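Local structure of peptidoglycan DD-endopeptidase ShyB (Vibrio cholerae, 2GU1) at residues Q130-K135 / I170-A175; G20-L25 / L54-D59; F182-E185 / F189-R192; V113-V118 / S123-I128. The protein cleaves the peptide cross-links between peptidoglycan strands as a zinc-dependent DD-endopeptidase, probably letting new glycan be inserted as the cell wall expands. All coordinates share one frame; numbering follows the deposited sequence.

Interaction 1 (Q130-K135 / I170-A175); sequences QVMKDK and ISFKLA
Met-132 and Ile-170 mark the closest approach of helix 122-132 and strand 160-173 in this contact, with their CA atoms 8.6 Å apart. Met-132 makes most of the contact. Its CG lies 3.9 Å from Ile-170 CG2, and its SD rests against the same methyl at 4.1 Å. The two side chains lie alongside one another and run in opposite senses. The CG of Met-132 lies beside its own backbone N (chi1 -53°), and the chain bends again at both following torsions. The bent chain also packs on Val-179 and Ala-181 of strand 179-183. This is a helix laid on one face of an antiparallel five-stranded sheet, in the region matching the second domain of Csd3. Phe-172, two residues along the strand, points to the same side. Its CE1 meets Met-132 CG at 4.2 Å, in an oblique approach to the ring, and Phe-111 makes an edge-to-face contact with that ring. At the other end of this buried, apolar contact Val-131 CG1 reaches Ile-170 CD1 at 4.4 Å, a looser touch.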
loop_
_atom_site.group_PDB
_atom_site.type_symbol
_atom_site.label_atom_id
_atom_site.label_comp_id
_atom_site.label_asym_id
_atom_site.label_seq_id
_atom_site.Cartn_x
_atom_site.Cartn_y
_atom_site.Cartn_z
ATOM N N GLN A 130 16.317 -6.598 -4.946
ATOM C CA GLN A 130 15.866 -5.430 -5.703
ATOM C C GLN A 130 16.755 -4.229 -5.392
ATOM O O GLN A 130 17.303 -3.601 -6.291
ATOM C CB GLN A 130 14.416 -5.096 -5.341
ATOM C CG GLN A 130 13.922 -3.763 -5.887
ATOM C CD GLN A 130 12.702 -3.238 -5.131
ATOM O OE1 GLN A 130 12.752 -3.021 -3.913
ATOM N NE2 GLN A 130 11.602 -3.028 -5.852
ATOM N N VAL A 131 16.897 -3.920 -4.107
ATOM C CA VAL A 131 17.714 -2.797 -3.663
ATOM C C VAL A 131 19.175 -2.895 -4.097
ATOM O O VAL A 131 19.755 -1.915 -4.562
ATOM C CB VAL A 131 17.677 -2.662 -2.116
ATOM C CG1 VAL A 131 18.749 -1.687 -1.639
ATOM C CG2 VAL A 131 16.297 -2.198 -1.671
ATOM N N MET A 132 19.763 -4.076 -3.951
ATOM C CA MET A 132 21.174 -4.273 -4.282
ATOM C C MET A 132 21.506 -4.692 -5.719
ATOM O O MET A 132 22.676 -4.915 -6.033
ATOM C CB MET A 132 21.778 -5.315 -3.332
ATOM C CG MET A 132 21.583 -5.025 -1.847
ATOM S SD MET A 132 22.316 -3.464 -1.362
ATOM C CE MET A 132 23.999 -3.921 -1.191
ATOM N N LYS A 133 20.507 -4.781 -6.590
ATOM C CA LYS A 133 20.754 -5.238 -7.963
ATOM C C LYS A 133 21.888 -4.571 -8.749
ATOM O O LYS A 133 22.589 -5.242 -9.503
ATOM C CB LYS A 133 19.463 -5.179 -8.785
ATOM C CG LYS A 133 18.991 -3.792 -9.152
ATOM C CD LYS A 133 17.913 -3.882 -10.221
ATOM C CE LYS A 133 17.429 -2.510 -10.650
ATOM N NZ LYS A 133 16.710 -1.819 -9.550
ATOM N N ASP A 134 22.080 -3.269 -8.583
ATOM C CA ASP A 134 23.142 -2.578 -9.311
ATOM C C ASP A 134 24.505 -2.679 -8.633
ATOM O O ASP A 134 25.544 -2.563 -9.285
ATOM C CB ASP A 134 22.779 -1.105 -9.510
ATOM C CG ASP A 134 21.503 -0.926 -10.303
ATOM O OD1 ASP A 134 21.389 -1.545 -11.381
ATOM O OD2 ASP A 134 20.618 -0.169 -9.855
ATOM N N LYS A 135 24.502 -2.897 -7.323
ATOM C CA LYS A 135 25.750 -3.000 -6.580
ATOM C C LYS A 135 26.231 -4.446 -6.500
ATOM O O LYS A 135 27.415 -4.695 -6.272
ATOM C CB LYS A 135 25.567 -2.430 -5.167
ATOM C CG LYS A 135 25.037 -0.995 -5.132
ATOM C CD LYS A 135 26.061 0.022 -5.634
ATOM C CE LYS A 135 26.890 0.607 -4.496
ATOM N NZ LYS A 135 27.600 -0.431 -3.705
ATOM N N ILE A 170 21.395 -3.258 5.030
ATOM C CA ILE A 170 21.797 -4.433 4.272
ATOM C C ILE A 170 23.302 -4.338 4.060
ATOM O O ILE A 170 23.793 -3.325 3.565
ATOM C CB ILE A 170 21.099 -4.449 2.887
ATOM C CG1 ILE A 170 19.578 -4.526 3.069
ATOM C CG2 ILE A 170 21.611 -5.602 2.044
ATOM C CD1 ILE A 170 18.795 -4.409 1.775
ATOM N N SER A 171 24.043 -5.369 4.446
ATOM C CA SER A 171 25.485 -5.327 4.241
ATOM C C SER A 171 26.018 -6.692 3.841
ATOM O O SER A 171 25.659 -7.709 4.433
ATOM C CB SER A 171 26.199 -4.851 5.508
ATOM O OG SER A 171 26.267 -5.890 6.467
ATOM N N PHE A 172 26.872 -6.704 2.823
ATOM C CA PHE A 172 27.470 -7.938 2.342
ATOM C C PHE A 172 28.981 -7.905 2.530
ATOM O O PHE A 172 29.647 -6.943 2.150
ATOM C CB PHE A 172 27.157 -8.161 0.855
ATOM C CG PHE A 172 25.752 -8.628 0.582
ATOM C CD1 PHE A 172 24.690 -7.730 0.554
ATOM C CD2 PHE A 172 25.489 -9.974 0.354
ATOM C CE1 PHE A 172 23.387 -8.168 0.296
ATOM C CE2 PHE A 172 24.190 -10.423 0.096
ATOM C CZ PHE A 172 23.138 -9.515 0.071
ATOM N N LYS A 173 29.514 -8.956 3.138
ATOM C CA LYS A 173 30.950 -9.062 3.341
ATOM C C LYS A 173 31.423 -9.895 2.152
ATOM O O LYS A 173 31.381 -11.123 2.186
ATOM C CB LYS A 173 31.250 -9.787 4.655
ATOM C CG LYS A 173 30.293 -9.450 5.809
ATOM C CD LYS A 173 30.087 -7.945 6.017
ATOM C CE LYS A 173 31.368 -7.228 6.435
ATOM N NZ LYS A 173 32.410 -7.232 5.367
ATOM N N LEU A 174 31.847 -9.216 1.092
ATOM C CA LEU A 174 32.296 -9.881 -0.128
ATOM C C LEU A 174 33.806 -9.897 -0.309
ATOM O O LEU A 174 34.510 -8.973 0.105
ATOM C CB LEU A 174 31.669 -9.203 -1.351
ATOM C CG LEU A 174 30.250 -9.560 -1.797
ATOM C CD1 LEU A 174 29.397 -9.977 -0.620
ATOM C CD2 LEU A 174 29.653 -8.361 -2.525
ATOM N N ALA A 175 34.296 -10.957 -0.945
ATOM C CA ALA A 175 35.718 -11.081 -1.214
ATOM C C ALA A 175 36.044 -10.083 -2.322
ATOM O O ALA A 175 37.136 -9.518 -2.365
ATOM C CB ALA A 175 36.041 -12.496 -1.664
#

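Interaction 2 (G20-L25 / L54-D59); sequences GIFAQL and LELMMD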
loop_
_atom_site.group_PDB
_atom_site.type_symbol
_atom_site.label_atom_id
_atom_site.label_comp_id
_atom_site.label_asym_id
_atom_site.label_seq_id
_atom_site.Cartn_x
_atom_site.Cartn_y
_atom_site.Cartn_z
ATOM N N GLY A 20 -18.062 -11.137 -0.408
ATOM C CA GLY A 20 -18.363 -12.542 -0.174
ATOM C C GLY A 20 -18.668 -12.800 1.292
ATOM O O GLY A 20 -19.561 -13.585 1.626
ATOM N N ILE A 21 -17.922 -12.136 2.171
ATOM C CA ILE A 21 -18.124 -12.283 3.606
ATOM C C ILE A 21 -19.497 -11.740 3.993
ATOM O O ILE A 21 -20.221 -12.367 4.763
ATOM C CB ILE A 21 -17.029 -11.547 4.392
ATOM C CG1 ILE A 21 -15.698 -12.269 4.192
ATOM C CG2 ILE A 21 -17.390 -11.478 5.885
ATOM C CD1 ILE A 21 -14.498 -11.517 4.725
ATOM N N PHE A 22 -19.871 -10.584 3.450
ATOM C CA PHE A 22 -21.175 -10.025 3.771
ATOM C C PHE A 22 -22.284 -10.940 3.301
ATOM O O PHE A 22 -23.308 -11.089 3.979
ATOM C CB PHE A 22 -21.331 -8.630 3.159
ATOM C CG PHE A 22 -20.850 -7.535 4.056
ATOM C CD1 PHE A 22 -19.822 -7.771 4.959
ATOM C CD2 PHE A 22 -21.416 -6.261 3.998
ATOM C CE1 PHE A 22 -19.349 -6.761 5.792
ATOM C CE2 PHE A 22 -20.955 -5.239 4.827
ATOM C CZ PHE A 22 -19.920 -5.488 5.729
ATOM N N ALA A 23 -22.076 -11.570 2.146
ATOM C CA ALA A 23 -23.069 -12.485 1.608
ATOM C C ALA A 23 -23.246 -13.665 2.567
ATOM O O ALA A 23 -24.374 -14.018 2.931
ATOM C CB ALA A 23 -22.643 -12.985 0.219
ATOM N N GLN A 24 -22.146 -14.266 3.008
ATOM C CA GLN A 24 -22.280 -15.411 3.902
ATOM C C GLN A 24 -22.760 -15.054 5.312
ATOM O O GLN A 24 -23.340 -15.893 6.001
ATOM C CB GLN A 24 -20.974 -16.215 3.954
ATOM C CG GLN A 24 -19.929 -15.777 4.951
ATOM C CD GLN A 24 -18.708 -16.691 4.924
ATOM O OE1 GLN A 24 -17.848 -16.576 4.051
ATOM N NE2 GLN A 24 -18.640 -17.615 5.874
ATOM N N LEU A 25 -22.539 -13.812 5.737
ATOM C CA LEU A 25 -22.974 -13.390 7.064
ATOM C C LEU A 25 -24.380 -12.779 7.054
ATOM O O LEU A 25 -24.861 -12.280 8.067
ATOM C CB LEU A 25 -21.963 -12.409 7.674
ATOM C CG LEU A 25 -20.602 -13.036 8.005
ATOM C CD1 LEU A 25 -19.688 -12.013 8.685
ATOM C CD2 LEU A 25 -20.813 -14.254 8.927
ATOM N N LEU A 54 -12.562 -9.640 10.863
ATOM C CA LEU A 54 -13.613 -8.651 10.726
ATOM C C LEU A 54 -14.528 -8.872 11.923
ATOM O O LEU A 54 -14.821 -10.009 12.304
ATOM C CB LEU A 54 -14.390 -8.841 9.421
ATOM C CG LEU A 54 -13.686 -8.528 8.097
ATOM C CD1 LEU A 54 -14.639 -8.800 6.935
ATOM C CD2 LEU A 54 -13.233 -7.076 8.074
ATOM N N GLU A 55 -14.957 -7.786 12.542
ATOM C CA GLU A 55 -15.837 -7.884 13.695
ATOM C C GLU A 55 -17.104 -7.124 13.322
ATOM O O GLU A 55 -17.036 -5.935 13.022
ATOM C CB GLU A 55 -15.141 -7.258 14.906
ATOM C CG GLU A 55 -15.866 -7.381 16.228
ATOM C CD GLU A 55 -14.955 -7.051 17.405
ATOM O OE1 GLU A 55 -14.042 -6.212 17.242
ATOM O OE2 GLU A 55 -15.151 -7.622 18.498
ATOM N N LEU A 56 -18.242 -7.816 13.292
ATOM C CA LEU A 56 -19.510 -7.173 12.948
ATOM C C LEU A 56 -20.351 -6.987 14.209
ATOM O O LEU A 56 -20.561 -7.935 14.968
ATOM C CB LEU A 56 -20.319 -8.011 11.942
ATOM C CG LEU A 56 -19.732 -8.666 10.684
ATOM C CD1 LEU A 56 -20.771 -8.573 9.557
ATOM C CD2 LEU A 56 -18.441 -8.013 10.272
ATOM N N MET A 57 -20.831 -5.768 14.431
ATOM C CA MET A 57 -21.665 -5.470 15.588
ATOM C C MET A 57 -23.094 -5.266 15.084
ATOM O O MET A 57 -23.359 -4.330 14.321
ATOM C CB MET A 57 -21.183 -4.192 16.276
ATOM C CG MET A 57 -19.682 -4.109 16.435
ATOM S SD MET A 57 -19.016 -5.305 17.593
ATOM C CE MET A 57 -17.860 -4.251 18.516
ATOM N N MET A 58 -24.005 -6.140 15.505
ATOM C CA MET A 58 -25.408 -6.058 15.089
ATOM C C MET A 58 -26.270 -5.464 16.201
ATOM O O MET A 58 -26.017 -5.705 17.381
ATOM C CB MET A 58 -25.947 -7.450 14.745
ATOM C CG MET A 58 -24.980 -8.344 13.990
ATOM S SD MET A 58 -24.385 -7.593 12.482
ATOM C CE MET A 58 -25.766 -7.890 11.385
ATOM N N ASP A 59 -27.294 -4.702 15.822
ATOM C CA ASP A 59 -28.187 -4.083 16.804
ATOM C C ASP A 59 -29.358 -4.995 17.173
ATOM O O ASP A 59 -29.376 -6.175 16.808
ATOM C CB ASP A 59 -28.727 -2.749 16.276
ATOM C CG ASP A 59 -29.430 -2.888 14.937
ATOM O OD1 ASP A 59 -30.110 -3.909 14.713
ATOM O OD2 ASP A 59 -29.317 -1.962 14.108
#
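Ile-21 and Leu-54 make the tightest touch between helix 18-24 and strand 53-58: their CD1 methyls are 3.5 Å apart. The CG2 of Ile-21 also reaches Leu-54 CD1, at 4.0 Å, which sets that methyl against both branches of the isoleucine. Four residues after Ile-21, Leu-25 CD1 packs on Leu-56, 3.7 Å from its CD1 and 3.9 Å from its CG. The two leucines cross at a slant. Phe-22 adds a looser contact, with its CE1 4.4 Å from Leu-56 CD1. The methyl comes to the ring obliquely.

The backbone sets which residues face each other. Leu-25 N bonds to Ile-21 O at 2.9 Å, and this turn brings both residues round to the strand. Leu-54 and Leu-56 alternate with Glu-55 along the strand, so both leucines face the helix. Glu-55 is directed elsewhere and its OE1 accepts a hydrogen bond from His-70 NE2. The packing belongs to the LysM-like domain, where helices lie against an antiparallel sheet. Strand 53-58 runs between strands 8-11 and 64-70. Leu-56 also packs on Ile-8 and Leu-67 of those neighbours, while Phe-22 reaches across to Leu-32 and Ile-35 of helix 29-38.

Interaction 3 (F182-E185 / F189-R192); sequences FLAE and FYDR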
loop_
_atom_site.group_PDB
_atom_site.type_symbol
_atom_site.label_atom_id
_atom_site.label_comp_id
_atom_site.label_asym_id
_atom_site.label_seq_id
_atom_site.Cartn_x
_atom_site.Cartn_y
_atom_site.Cartn_z
ATOM N N PHE A 182 21.675 1.535 3.501
ATOM C CA PHE A 182 20.873 1.895 4.670
ATOM C C PHE A 182 19.621 2.649 4.256
ATOM O O PHE A 182 19.666 3.472 3.339
ATOM C CB PHE A 182 21.702 2.783 5.602
ATOM C CG PHE A 182 23.026 2.191 5.980
ATOM C CD1 PHE A 182 23.124 1.272 7.024
ATOM C CD2 PHE A 182 24.181 2.561 5.302
ATOM C CE1 PHE A 182 24.355 0.724 7.377
ATOM C CE2 PHE A 182 25.415 2.020 5.648
ATOM C CZ PHE A 182 25.502 1.101 6.692
ATOM N N LEU A 183 18.509 2.364 4.928
ATOM C CA LEU A 183 17.238 3.024 4.636
ATOM C C LEU A 183 17.277 4.425 5.244
ATOM O O LEU A 183 17.443 4.570 6.444
ATOM C CB LEU A 183 16.079 2.224 5.239
ATOM C CG LEU A 183 14.647 2.735 5.062
ATOM C CD1 LEU A 183 14.330 2.925 3.603
ATOM C CD2 LEU A 183 13.672 1.734 5.684
ATOM N N ALA A 184 17.129 5.443 4.403
ATOM C CA ALA A 184 17.157 6.834 4.846
ATOM C C ALA A 184 15.764 7.368 5.174
ATOM O O ALA A 184 14.743 6.714 4.922
ATOM C CB ALA A 184 17.803 7.714 3.772
ATOM N N GLU A 185 15.754 8.580 5.718
ATOM C CA GLU A 185 14.537 9.278 6.119
ATOM C C GLU A 185 13.543 9.402 4.968
ATOM O O GLU A 185 12.329 9.387 5.192
ATOM C CB GLU A 185 14.910 10.671 6.652
ATOM C CG GLU A 185 13.786 11.439 7.351
ATOM C CD GLU A 185 12.747 11.977 6.388
ATOM O OE1 GLU A 185 13.130 12.649 5.404
ATOM O OE2 GLU A 185 11.544 11.731 6.617
ATOM N N PHE A 189 16.969 3.513 0.017
ATOM C CA PHE A 189 18.257 2.998 0.490
ATOM C C PHE A 189 19.413 3.727 -0.190
ATOM O O PHE A 189 19.378 3.939 -1.403
ATOM C CB PHE A 189 18.417 1.508 0.176
ATOM C CG PHE A 189 17.737 0.603 1.154
ATOM C CD1 PHE A 189 16.383 0.316 1.029
ATOM C CD2 PHE A 189 18.455 0.044 2.211
ATOM C CE1 PHE A 189 15.744 -0.523 1.951
ATOM C CE2 PHE A 189 17.825 -0.794 3.137
ATOM C CZ PHE A 189 16.469 -1.076 3.003
ATOM N N TYR A 190 20.428 4.077 0.593
ATOM C CA TYR A 190 21.623 4.772 0.101
ATOM C C TYR A 190 22.864 3.977 0.492
ATOM O O TYR A 190 22.839 3.238 1.482
ATOM C CB TYR A 190 21.742 6.159 0.745
ATOM C CG TYR A 190 20.713 7.163 0.278
ATOM C CD1 TYR A 190 21.083 8.232 -0.550
ATOM C CD2 TYR A 190 19.382 7.061 0.669
ATOM C CE1 TYR A 190 20.147 9.171 -0.971
ATOM C CE2 TYR A 190 18.429 8.000 0.254
ATOM C CZ TYR A 190 18.823 9.051 -0.565
ATOM O OH TYR A 190 17.900 9.981 -0.978
ATOM N N ASP A 191 23.944 4.111 -0.276
ATOM C CA ASP A 191 25.173 3.427 0.098
ATOM C C ASP A 191 25.899 4.354 1.071
ATOM O O ASP A 191 25.399 5.444 1.366
ATOM C CB ASP A 191 26.060 3.094 -1.117
ATOM C CG ASP A 191 26.459 4.313 -1.933
ATOM O OD1 ASP A 191 26.600 5.421 -1.372
ATOM O OD2 ASP A 191 26.659 4.141 -3.155
ATOM N N ARG A 192 27.065 3.946 1.560
ATOM C CA ARG A 192 27.799 4.759 2.532
ATOM C C ARG A 192 28.247 6.125 2.037
ATOM O O ARG A 192 28.467 7.030 2.844
ATOM C CB ARG A 192 29.022 4.002 3.057
ATOM C CG ARG A 192 28.722 2.595 3.542
ATOM C CD ARG A 192 29.940 2.000 4.223
ATOM N NE ARG A 192 30.150 2.625 5.518
ATOM C CZ ARG A 192 29.817 2.070 6.679
ATOM N NH1 ARG A 192 29.269 0.864 6.712
ATOM N NH2 ARG A 192 30.014 2.733 7.804
#
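Phe-182 and Tyr-190 form the hydrogen-bonded pair of a beta hairpin made by strands 179-183 and 189-191, at one edge of the five-stranded antiparallel sheet. Two backbone bonds close the pair. Phe-182 N donates to Tyr-190 O at 2.9 Å, nearly straight at 159° and in the carbonyl plane. Tyr-190 N donates to Phe-182 O at 2.9 Å, from a position tilted 24° out of the carbonyl plane. Phe-182 O also receives a CA-H...O contact from Phe-189 CA at 3.2 Å, so two donors from adjacent residues meet one carbonyl.

The next pair, Leu-183 and Phe-189, is non-hydrogen-bonded across the hairpin. Their backbone groups find partners to the outside: Leu-183 bonds with Lys-168 of the next strand, and Phe-189 N bonds to Glu-198 OE1. Between the pair, Leu-183 CB sits over one face of the Phe-189 ring, 4.1 Å from its centroid, in a CH-pi contact.

The phenol of Tyr-190 is held by the turn. Its OH hydrogen-bonds to Asp-186 OD2 and to Arg-188 NH2, while Ala-184 CB packs against the ring at CD2, 3.5 Å away. Asp-191 OD1 accepts a hydrogen bond from Asn-195 N, just beyond the strand.

Arg-192 reaches Phe-182 with its chain bent at chi3. The guanidinium stands almost perpendicular to the ring, the planes 83° apart, with Phe-182 CE2 over one guanidinium face. Arg-192 NH1 comes to the ring edge, 3.8 Å from Phe-182 CZ.

Interaction 4 (V113-V118 / S123-I128); sequences VSARRV and SQVANI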
loop_
_atom_site.group_PDB
_atom_site.type_symbol
_atom_site.label_atom_id
_atom_site.label_comp_id
_atom_site.label_asym_id
_atom_site.label_seq_id
_atom_site.Cartn_x
_atom_site.Cartn_y
_atom_site.Cartn_z
ATOM N N VAL A 113 18.790 -18.900 -0.803
ATOM C CA VAL A 113 18.609 -20.093 0.016
ATOM C C VAL A 113 19.085 -19.862 1.443
ATOM O O VAL A 113 18.374 -20.161 2.404
ATOM C CB VAL A 113 19.380 -21.292 -0.577
ATOM C CG1 VAL A 113 19.235 -22.505 0.324
ATOM C CG2 VAL A 113 18.859 -21.601 -1.970
ATOM N N SER A 114 20.296 -19.327 1.566
ATOM C CA SER A 114 20.890 -19.044 2.864
ATOM C C SER A 114 20.085 -18.004 3.643
ATOM O O SER A 114 19.985 -18.074 4.869
ATOM C CB SER A 114 22.326 -18.553 2.679
ATOM O OG SER A 114 22.938 -18.288 3.926
ATOM N N ALA A 115 19.514 -17.040 2.924
ATOM C CA ALA A 115 18.712 -15.980 3.535
ATOM C C ALA A 115 17.411 -16.557 4.091
ATOM O O ALA A 115 16.974 -16.196 5.190
ATOM C CB ALA A 115 18.407 -14.889 2.502
ATOM N N ARG A 116 16.790 -17.449 3.323
ATOM C CA ARG A 116 15.548 -18.083 3.748
ATOM C C ARG A 116 15.812 -19.000 4.944
ATOM O O ARG A 116 15.028 -19.042 5.893
ATOM C CB ARG A 116 14.934 -18.895 2.596
ATOM C CG ARG A 116 14.337 -18.064 1.456
ATOM C CD ARG A 116 13.213 -17.157 1.943
ATOM N NE ARG A 116 12.169 -17.894 2.653
ATOM C CZ ARG A 116 11.164 -18.531 2.061
ATOM N NH1 ARG A 116 11.059 -18.518 0.743
ATOM N NH2 ARG A 116 10.270 -19.190 2.784
ATOM N N ARG A 117 16.925 -19.726 4.905
ATOM C CA ARG A 117 17.261 -20.638 5.995
ATOM C C ARG A 117 17.499 -19.932 7.327
ATOM O O ARG A 117 17.265 -20.514 8.393
ATOM C CB ARG A 117 18.492 -21.472 5.629
ATOM C CG ARG A 117 18.247 -22.412 4.461
ATOM C CD ARG A 117 19.345 -23.451 4.314
ATOM N NE ARG A 117 19.039 -24.377 3.227
ATOM C CZ ARG A 117 19.719 -25.489 2.967
ATOM N NH1 ARG A 117 20.760 -25.828 3.719
ATOM N NH2 ARG A 117 19.352 -26.266 1.955
ATOM N N VAL A 118 17.949 -18.680 7.274
ATOM C CA VAL A 118 18.214 -17.932 8.496
ATOM C C VAL A 118 17.002 -17.144 9.012
ATOM O O VAL A 118 17.097 -16.453 10.027
ATOM C CB VAL A 118 19.414 -16.967 8.315
ATOM C CG1 VAL A 118 18.982 -15.711 7.566
ATOM C CG2 VAL A 118 20.005 -16.617 9.668
ATOM N N SER A 123 9.560 -12.262 0.402
ATOM C CA SER A 123 9.404 -10.839 0.106
ATOM C C SER A 123 10.613 -10.036 0.587
ATOM O O SER A 123 11.035 -9.086 -0.071
ATOM C CB SER A 123 8.120 -10.296 0.746
ATOM O OG SER A 123 8.138 -10.462 2.150
ATOM N N GLN A 124 11.170 -10.415 1.732
ATOM C CA GLN A 124 12.342 -9.718 2.247
ATOM C C GLN A 124 13.526 -9.978 1.321
ATOM O O GLN A 124 14.304 -9.069 1.036
ATOM C CB GLN A 124 12.661 -10.177 3.679
ATOM C CG GLN A 124 11.614 -9.707 4.687
ATOM C CD GLN A 124 11.869 -10.186 6.107
ATOM O OE1 GLN A 124 12.054 -11.379 6.353
ATOM N NE2 GLN A 124 11.860 -9.250 7.055
ATOM N N VAL A 125 13.649 -11.212 0.840
ATOM C CA VAL A 125 14.735 -11.564 -0.070
ATOM C C VAL A 125 14.570 -10.782 -1.372
ATOM O O VAL A 125 15.545 -10.275 -1.934
ATOM C CB VAL A 125 14.738 -13.077 -0.382
ATOM C CG1 VAL A 125 15.788 -13.401 -1.452
ATOM C CG2 VAL A 125 15.018 -13.860 0.892
ATOM N N ALA A 126 13.329 -10.678 -1.843
ATOM C CA ALA A 126 13.041 -9.939 -3.066
ATOM C C ALA A 126 13.415 -8.467 -2.874
ATOM O O ALA A 126 14.066 -7.868 -3.728
ATOM C CB ALA A 126 11.571 -10.063 -3.413
ATOM N N ASN A 127 13.006 -7.892 -1.748
ATOM C CA ASN A 127 13.313 -6.491 -1.456
ATOM C C ASN A 127 14.827 -6.295 -1.468
ATOM O O ASN A 127 15.340 -5.342 -2.056
ATOM C CB ASN A 127 12.729 -6.092 -0.087
ATOM C CG ASN A 127 12.929 -4.613 0.234
ATOM O OD1 ASN A 127 13.160 -3.793 -0.662
ATOM N ND2 ASN A 127 12.821 -4.263 1.514
ATOM N N ILE A 128 15.542 -7.213 -0.830
ATOM C CA ILE A 128 16.998 -7.139 -0.772
ATOM C C ILE A 128 17.646 -7.216 -2.156
ATOM O O ILE A 128 18.479 -6.373 -2.506
ATOM C CB ILE A 128 17.576 -8.262 0.123
ATOM C CG1 ILE A 128 17.161 -8.024 1.579
ATOM C CG2 ILE A 128 19.096 -8.298 0.006
ATOM C CD1 ILE A 128 17.542 -9.143 2.537
#
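Val-125 has the most surface buried in this contact, and a single methyl does the touching. Its CG2 lies 3.9 Å from Ala-115 CB and 3.9 Å from Arg-116 CD. The methyl therefore meets two consecutive residues of the facing helix. The branch is placed by the first torsion: CG1 stands opposite the backbone N (chi1 174°), and CG2 lies beside that N, anti to the carbonyl carbon, where it meets helix 111-117.

Ala-115 is the inner partner. Its CB points toward the second helix. The small side chain is consistent with the close approach of the backbones, 7.0 Å between CA of Ala-115 and CA of Val-125. Leu-120, in the short connection between the helices, also packs on Ala-115.

Arg-116 covers the outer side. Its chain is bent at chi2 and chi3 and crosses Val-125 at about a right angle. The aliphatic CD makes the contact, and the residue as a whole remains exposed.

The two helices follow each other in the chain and pack beside each other on the sheet of the region that matches the second domain of Csd3. Val-125 reaches Ser-112 as well, and Ile-128 packs on Phe-111 and on Ile-150 and Ile-170 of the sheet.

The contact is small and relies on van der Waals packing. Methyl and methylene groups meet between the helices, and the arginine contributes its hydrocarbon part here rather than its charge.

Overall arrangement
Interaction 2 comes first along the chain, then interactions 4, 1 and 3. Interaction 2 stands apart in the LysM-like domain, its centre about 47 Å from that of interaction 1, across the centre of the chain. The other three lie in the region matching the second domain of Csd3. Interactions 4 and 1 share helix 122-132, and their centres are about 13 Å apart. Interactions 1 and 3 use neighbouring strands of one sheet, and Phe-189 packs on both Val-131 and Ile-170. Ile-170 also touches Ile-128, which continues the apolar layer to interaction 4. All four lie away from the zinc site and concern packing within these two regions, not the catalytic centre.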